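Local coordinates for protein aminopeptidase (Aneurinibacillus sp. AM-1, PDB 5IB9) that probably removes N-terminal residues from peptides as a zinc-dependent M28-family aminopeptidase, here with an inhibitor bound at its two-zinc centre, at residues N17-I22 against D375-I380; F24-P29 against P236-D241. All blocks are in the same frame, centred on the assembly; numbering follows the deposited sequence.

Contact 1 of 2, residues N17-I22 against D375-I380; sequences NMYNTI and DTLDKI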
loop_
_atom_site.group_PDB
_atom_site.type_symbol
_atom_site.label_atom_id
_atom_site.label_comp_id
_atom_site.label_asym_id
_atom_site.label_seq_id
_atom_site.Cartn_x
_atom_site.Cartn_y
_atom_site.Cartn_z
ATOM N N ASN A 17 15.801 -32.493 5.484
ATOM C CA ASN A 17 16.024 -31.081 5.066
ATOM C C ASN A 17 14.927 -30.263 5.773
ATOM O O ASN A 17 15.165 -29.175 6.329
ATOM C CB ASN A 17 15.948 -30.925 3.584
ATOM C CG ASN A 17 17.111 -31.497 2.848
ATOM O OD1 ASN A 17 18.166 -31.845 3.458
ATOM N ND2 ASN A 17 17.006 -31.485 1.509
ATOM N N MET A 18 13.670 -30.751 5.650
ATOM C CA MET A 18 12.587 -29.930 6.182
ATOM C C MET A 18 12.605 -29.777 7.654
ATOM O O MET A 18 12.383 -28.735 8.226
ATOM C CB MET A 18 11.205 -30.489 5.734
ATOM C CG MET A 18 11.112 -30.337 4.222
ATOM S SD MET A 18 9.465 -30.850 3.526
ATOM C CE MET A 18 9.567 -32.620 3.628
ATOM N N TYR A 19 12.895 -30.890 8.359
ATOM C CA TYR A 19 13.021 -30.794 9.792
ATOM C C TYR A 19 14.205 -29.833 10.188
ATOM O O TYR A 19 14.039 -29.045 11.083
ATOM C CB TYR A 19 13.361 -32.237 10.343
ATOM C CG TYR A 19 13.418 -32.366 11.832
ATOM C CD1 TYR A 19 12.283 -32.544 12.639
ATOM C CD2 TYR A 19 14.685 -32.240 12.443
ATOM C CE1 TYR A 19 12.412 -32.675 14.093
ATOM C CE2 TYR A 19 14.817 -32.326 13.848
ATOM C CZ TYR A 19 13.690 -32.518 14.634
ATOM O OH TYR A 19 13.888 -32.586 16.029
ATOM N N ASN A 20 15.286 -29.946 9.445
ATOM C CA ASN A 20 16.476 -29.040 9.750
ATOM C C ASN A 20 16.088 -27.559 9.532
ATOM O O ASN A 20 16.524 -26.688 10.301
ATOM C CB ASN A 20 17.648 -29.459 8.888
ATOM C CG ASN A 20 18.270 -30.791 9.399
ATOM O OD1 ASN A 20 17.926 -31.260 10.469
ATOM N ND2 ASN A 20 19.095 -31.402 8.551
ATOM N N THR A 21 15.320 -27.298 8.468
ATOM C CA THR A 21 14.864 -25.922 8.378
ATOM C C THR A 21 14.040 -25.439 9.543
ATOM O O THR A 21 14.225 -24.330 10.082
ATOM C CB THR A 21 13.980 -25.821 7.049
ATOM O OG1 THR A 21 14.774 -26.015 5.896
ATOM C CG2 THR A 21 13.233 -24.431 6.997
ATOM N N ILE A 22 13.108 -26.279 10.019
ATOM C CA ILE A 22 12.269 -25.884 11.193
ATOM C C ILE A 22 13.159 -25.703 12.451
ATOM O O ILE A 22 12.901 -24.803 13.252
ATOM C CB ILE A 22 11.067 -26.887 11.474
ATOM C CG1 ILE A 22 10.232 -26.930 10.157
ATOM C CG2 ILE A 22 10.294 -26.508 12.652
ATOM C CD1 ILE A 22 9.202 -28.159 10.091
ATOM N N ASP A 375 4.442 -24.108 20.499
ATOM C CA ASP A 375 4.615 -24.401 19.070
ATOM C C ASP A 375 6.079 -24.632 18.706
ATOM O O ASP A 375 6.738 -23.697 18.170
ATOM C CB ASP A 375 4.025 -23.243 18.272
ATOM C CG ASP A 375 4.097 -23.507 16.732
ATOM O OD1 ASP A 375 4.404 -24.632 16.369
ATOM O OD2 ASP A 375 3.832 -22.514 15.964
ATOM N N THR A 376 6.594 -25.813 19.021
ATOM C CA THR A 376 8.035 -26.075 19.046
ATOM C C THR A 376 8.367 -27.238 18.219
ATOM O O THR A 376 7.438 -27.992 17.789
ATOM C CB THR A 376 8.521 -26.261 20.522
ATOM O OG1 THR A 376 7.641 -27.237 21.105
ATOM C CG2 THR A 376 8.277 -24.973 21.324
ATOM N N LEU A 377 9.648 -27.413 17.960
ATOM C CA LEU A 377 10.139 -28.501 17.123
ATOM C C LEU A 377 9.694 -29.907 17.538
ATOM O O LEU A 377 9.475 -30.786 16.675
ATOM C CB LEU A 377 11.667 -28.449 17.044
ATOM C CG LEU A 377 12.398 -29.432 16.187
ATOM C CD1 LEU A 377 12.098 -29.125 14.666
ATOM C CD2 LEU A 377 13.874 -29.359 16.386
ATOM N N ASP A 378 9.569 -30.115 18.857
ATOM C CA ASP A 378 9.183 -31.482 19.325
ATOM C C ASP A 378 7.737 -31.889 19.000
ATOM O O ASP A 378 7.344 -33.049 19.192
ATOM C CB ASP A 378 9.551 -31.663 20.803
ATOM C CG ASP A 378 8.695 -30.863 21.741
ATOM O OD1 ASP A 378 7.821 -30.092 21.312
ATOM O OD2 ASP A 378 8.861 -31.004 23.006
ATOM N N LYS A 379 6.919 -30.965 18.464
ATOM C CA LYS A 379 5.636 -31.368 17.940
ATOM C C LYS A 379 5.614 -31.687 16.466
ATOM O O LYS A 379 4.566 -32.152 15.970
ATOM C CB LYS A 379 4.647 -30.303 18.170
ATOM C CG LYS A 379 4.756 -29.487 19.443
ATOM C CD LYS A 379 4.448 -30.488 20.643
ATOM C CE LYS A 379 4.214 -29.596 21.855
ATOM N NZ LYS A 379 5.476 -28.942 22.330
ATOM N N ILE A 380 6.747 -31.549 15.785
ATOM C CA ILE A 380 6.773 -31.764 14.359
ATOM C C ILE A 380 6.905 -33.250 13.938
ATOM O O ILE A 380 7.717 -34.050 14.494
ATOM C CB ILE A 380 7.913 -30.917 13.723
ATOM C CG1 ILE A 380 7.649 -29.425 14.062
ATOM C CG2 ILE A 380 8.051 -31.302 12.206
ATOM C CD1 ILE A 380 6.421 -28.813 13.260
#
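Y19 and I22, one turn apart on helix 15-25, meet L377 and I380 in a mainly apolar contact without hydrogen bonds across it; the helix packs here on the loop that runs from strand 358-364 to helix 382-400. L377 lies athwart the Y19 side chain: its CD1 sits over one face of the phenol ring, 3.9 Å from the centroid and 23° off the normal, a CH-pi contact, while CD2 settles by the hydroxyl end of the ring, 3.2 Å from Y19 OH. The Y19 ring gets there because its CG stands opposite the backbone N (chi1 -175°), which carries the phenol toward the loop although the CB itself is not aimed at it. Segment 375-380 includes a short 3-10 segment, 377-379, held by K379 N to T376 O and I380 N to L377 O; it and the residue after it turn L377 and I380 to the helix, and this loop belongs to the M28 peptidase fold. I22 fills the space beside them: its CG2 packs 3.8 Å from L377 CD1, and its CD1 reaches I380 CG2 tip to tip at 4.0 Å. Cut back to an alanine, Y19 would probably leave L377 CD1 without its ring face, CD2 without the phenol end, and a gap on this side of the loop. On the side of the loop turned from the helix, K379 NZ makes a salt bridge to D378 OD1 at 2.8 Å, on that oxygen's syn lone pair, and K379 also lies in a cation-pi contact with W369. L385 of helix 382-400 touches both I22 and I380.

Contact 2 of 2, residues F24-P29 against P236-D241; sequences FLSQAP and PGANDD. With ZN (zinc ion), chain C; ZN (zinc ion), chain B; BES (2-(3-amino-2-hydroxy-4-phenyl-butyrylamino)-4-methyl-pentanoic acid), chain H.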
loop_
_atom_site.group_PDB
_atom_site.type_symbol
_atom_site.label_atom_id
_atom_site.label_comp_id
_atom_site.label_asym_id
_atom_site.label_seq_id
_atom_site.Cartn_x
_atom_site.Cartn_y
_atom_site.Cartn_z
ATOM N N PHE A 24 16.222 -24.837 12.587
ATOM C CA PHE A 24 16.947 -23.524 12.503
ATOM C C PHE A 24 15.988 -22.386 12.878
ATOM O O PHE A 24 16.304 -21.477 13.683
ATOM C CB PHE A 24 17.630 -23.304 11.118
ATOM C CG PHE A 24 18.300 -21.972 11.052
ATOM C CD1 PHE A 24 19.579 -21.802 11.624
ATOM C CD2 PHE A 24 17.556 -20.835 10.603
ATOM C CE1 PHE A 24 20.118 -20.468 11.724
ATOM C CE2 PHE A 24 18.053 -19.479 10.702
ATOM C CZ PHE A 24 19.406 -19.375 11.249
ATOM N N LEU A 25 14.802 -22.318 12.202
ATOM C CA LEU A 25 13.943 -21.169 12.291
ATOM C C LEU A 25 13.284 -20.966 13.664
ATOM O O LEU A 25 12.980 -19.875 14.087
ATOM C CB LEU A 25 12.841 -21.193 11.138
ATOM C CG LEU A 25 13.474 -20.998 9.758
ATOM C CD1 LEU A 25 12.298 -21.283 8.856
ATOM C CD2 LEU A 25 13.981 -19.593 9.570
ATOM N N SER A 26 13.032 -22.121 14.324
ATOM C CA SER A 26 12.226 -22.065 15.532
ATOM C C SER A 26 13.095 -22.025 16.809
ATOM O O SER A 26 12.579 -22.331 17.909
ATOM C CB SER A 26 11.246 -23.294 15.600
ATOM O OG SER A 26 11.909 -24.537 15.628
ATOM N N GLN A 27 14.348 -21.585 16.684
ATOM C CA GLN A 27 15.142 -21.328 17.918
ATOM C C GLN A 27 14.603 -20.175 18.742
ATOM O O GLN A 27 14.934 -20.022 19.972
ATOM C CB GLN A 27 16.607 -21.068 17.567
ATOM C CG GLN A 27 17.287 -22.226 16.891
ATOM C CD GLN A 27 18.684 -21.884 16.421
ATOM O OE1 GLN A 27 19.683 -22.087 17.191
ATOM N NE2 GLN A 27 18.804 -21.422 15.183
ATOM N N ALA A 28 13.798 -19.286 18.140
ATOM C CA ALA A 28 13.208 -18.205 18.830
ATOM C C ALA A 28 12.002 -17.723 17.986
ATOM O O ALA A 28 12.000 -17.934 16.761
ATOM C CB ALA A 28 14.270 -17.017 19.009
ATOM N N PRO A 29 11.010 -17.068 18.559
ATOM C CA PRO A 29 9.937 -16.441 17.779
ATOM C C PRO A 29 10.487 -15.472 16.731
ATOM O O PRO A 29 11.532 -14.870 16.909
ATOM C CB PRO A 29 9.101 -15.710 18.841
ATOM C CG PRO A 29 9.421 -16.431 20.140
ATOM C CD PRO A 29 10.840 -16.791 20.031
ATOM N N PRO A 236 7.656 -19.908 19.232
ATOM C CA PRO A 236 8.740 -20.309 18.399
ATOM C C PRO A 236 8.344 -20.594 16.921
ATOM O O PRO A 236 9.229 -20.575 16.014
ATOM C CB PRO A 236 9.358 -21.564 19.111
ATOM C CG PRO A 236 9.037 -21.270 20.662
ATOM C CD PRO A 236 7.612 -20.778 20.484
ATOM N N GLY A 237 7.054 -20.864 16.701
ATOM C CA GLY A 237 6.567 -20.912 15.307
ATOM C C GLY A 237 7.048 -22.086 14.557
ATOM O O GLY A 237 7.265 -21.961 13.335
ATOM N N ALA A 238 7.260 -23.252 15.176
ATOM C CA ALA A 238 7.777 -24.354 14.423
ATOM C C ALA A 238 6.737 -24.801 13.429
ATOM O O ALA A 238 7.081 -25.106 12.264
ATOM C CB ALA A 238 8.180 -25.578 15.308
ATOM N N ASN A 239 5.483 -24.900 13.887
ATOM C CA ASN A 239 4.468 -25.303 12.898
ATOM C C ASN A 239 3.862 -24.106 12.193
ATOM O O ASN A 239 3.543 -24.248 10.965
ATOM C CB ASN A 239 3.368 -26.199 13.543
ATOM C CG ASN A 239 2.640 -26.954 12.451
ATOM O OD1 ASN A 239 3.280 -27.500 11.543
ATOM N ND2 ASN A 239 1.323 -26.958 12.544
ATOM N N ASP A 240 3.633 -23.010 12.927
ATOM C CA ASP A 240 3.012 -21.798 12.395
ATOM C C ASP A 240 4.128 -20.768 12.266
ATOM O O ASP A 240 4.304 -19.986 13.198
ATOM C CB ASP A 240 1.852 -21.239 13.342
ATOM C CG ASP A 240 1.032 -20.164 12.743
ATOM O OD1 ASP A 240 1.328 -19.968 11.406
ATOM O OD2 ASP A 240 0.183 -19.312 13.271
ATOM N N ASP A 241 4.916 -20.623 11.166
ATOM C CA ASP A 241 4.722 -21.368 9.942
ATOM C C ASP A 241 6.084 -21.755 9.438
ATOM O O ASP A 241 6.301 -21.834 8.221
ATOM C CB ASP A 241 3.934 -20.574 8.887
ATOM C CG ASP A 241 3.557 -21.479 7.722
ATOM O OD1 ASP A 241 3.476 -22.722 7.794
ATOM O OD2 ASP A 241 3.325 -20.844 6.578
HETATM ZN ZN ZN C . 0.319 -19.245 9.820
HETATM ZN ZN ZN B . -0.530 -17.748 12.906
HETATM N N2 BES H . -2.037 -20.163 10.276
HETATM C C1 BES H . -2.887 -19.090 10.792
HETATM C C6 BES H . -4.272 -19.237 10.166
HETATM C C7 BES H . -5.141 -20.416 10.594
HETATM C C8 BES H . -5.194 -20.891 11.928
HETATM C C12 BES H . -5.951 -21.022 9.608
HETATM C C9 BES H . -6.053 -21.962 12.252
HETATM C C11 BES H . -6.812 -22.107 9.935
HETATM C C10 BES H . -6.848 -22.571 11.259
HETATM C C2 BES H . -2.267 -17.727 10.466
HETATM O O2 BES H . -0.909 -17.942 10.846
HETATM C C3 BES H . -2.921 -16.759 11.392
HETATM O O3 BES H . -2.709 -16.884 12.593
HETATM N N1 BES H . -3.740 -15.907 10.879
HETATM C C4 BES H . -4.468 -14.992 11.765
HETATM C C13 BES H . -5.302 -14.164 10.803
HETATM C C14 BES H . -4.485 -13.310 9.829
HETATM C C15 BES H . -5.529 -12.491 9.081
HETATM C C16 BES H . -3.407 -12.441 10.479
HETATM C C5 BES H . -5.488 -15.691 12.655
HETATM O O1 BES H . -5.930 -15.078 13.670
HETATM O O4 BES H . -5.912 -16.835 12.407
#
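S26, where the chain leaves helix 15-25, and P29 pack against P236 in the loop leading into helix 238-256 and against A238 in its weakly bonded first turn. The S26 CB sits 3.8 Å from A238 CB, and S26 CA approaches P236 O at 3.4 Å in a CA-H...O contact; no hydrogen bond joins the two segments. The S26 hydroxyl lies between its backbone N and carbonyl carbon (chi1 61°), a turn that brings OG back to I22 O, its hydrogen-bond partner one turn earlier in the helix, while CB, with OG beside it, rests on A238. P236 applies its ring carbon CB to S26 O at 3.5 Å, and P29 meets the same proline with its backbone N 4.0 Å from P236 CA. The Q27 amide folds back on the helix end: NE2 donates to F24 O at 2.9 Å with an N-H...O angle of 165°, in the carbonyl plane and on a lone pair. R30 bridges the segments, NH1 bonding to both L25 O and P236 O. G237 has positive phi, and a CB there would crowd D240 O. Three residues on, D240 has its CG anti to the backbone N (chi1 -170°), and its carboxylate bridges the two zinc ions, OD1 binding one at 2.0 Å and OD2 the other; the cis peptide between D240 and D241 is a hallmark of M28 peptidases. The inhibitor hydroxyl O2 also bridges them, 2.1 Å from each, while O3 binds the OD2-bound zinc and N2, at a longer distance, the OD1-bound one. H228 of strand 222-228 and D301 complete the protein ligands of the OD1-bound zinc, E273 and H371 those of the other. L25 wedges between helix 35-50, at A40 and Y43, and helix 238-256, at A242 and V245.

How the contacts relate
Both contacts hang on helix 15-25: 17-22 against the 375-380 turn, and the helix's exit at 24-29 against the 236-241 segment. Their centres are about 8 Å apart, and they meet through D375, whose OD1 lies 2.7 Å from N239 N and whose backbone O is 3.1 Å from A238 N, probable hydrogen bonds both. D375 OD2 also accepts from D240 N, so the loop of contact 1 probably helps, as a second shell, to position the zinc-bridging D240 of contact 2. Contact 1 itself stands back from the inhibitor, the I380 side chain being about 12 Å from it, whereas contact 2 reaches the metals directly through D240.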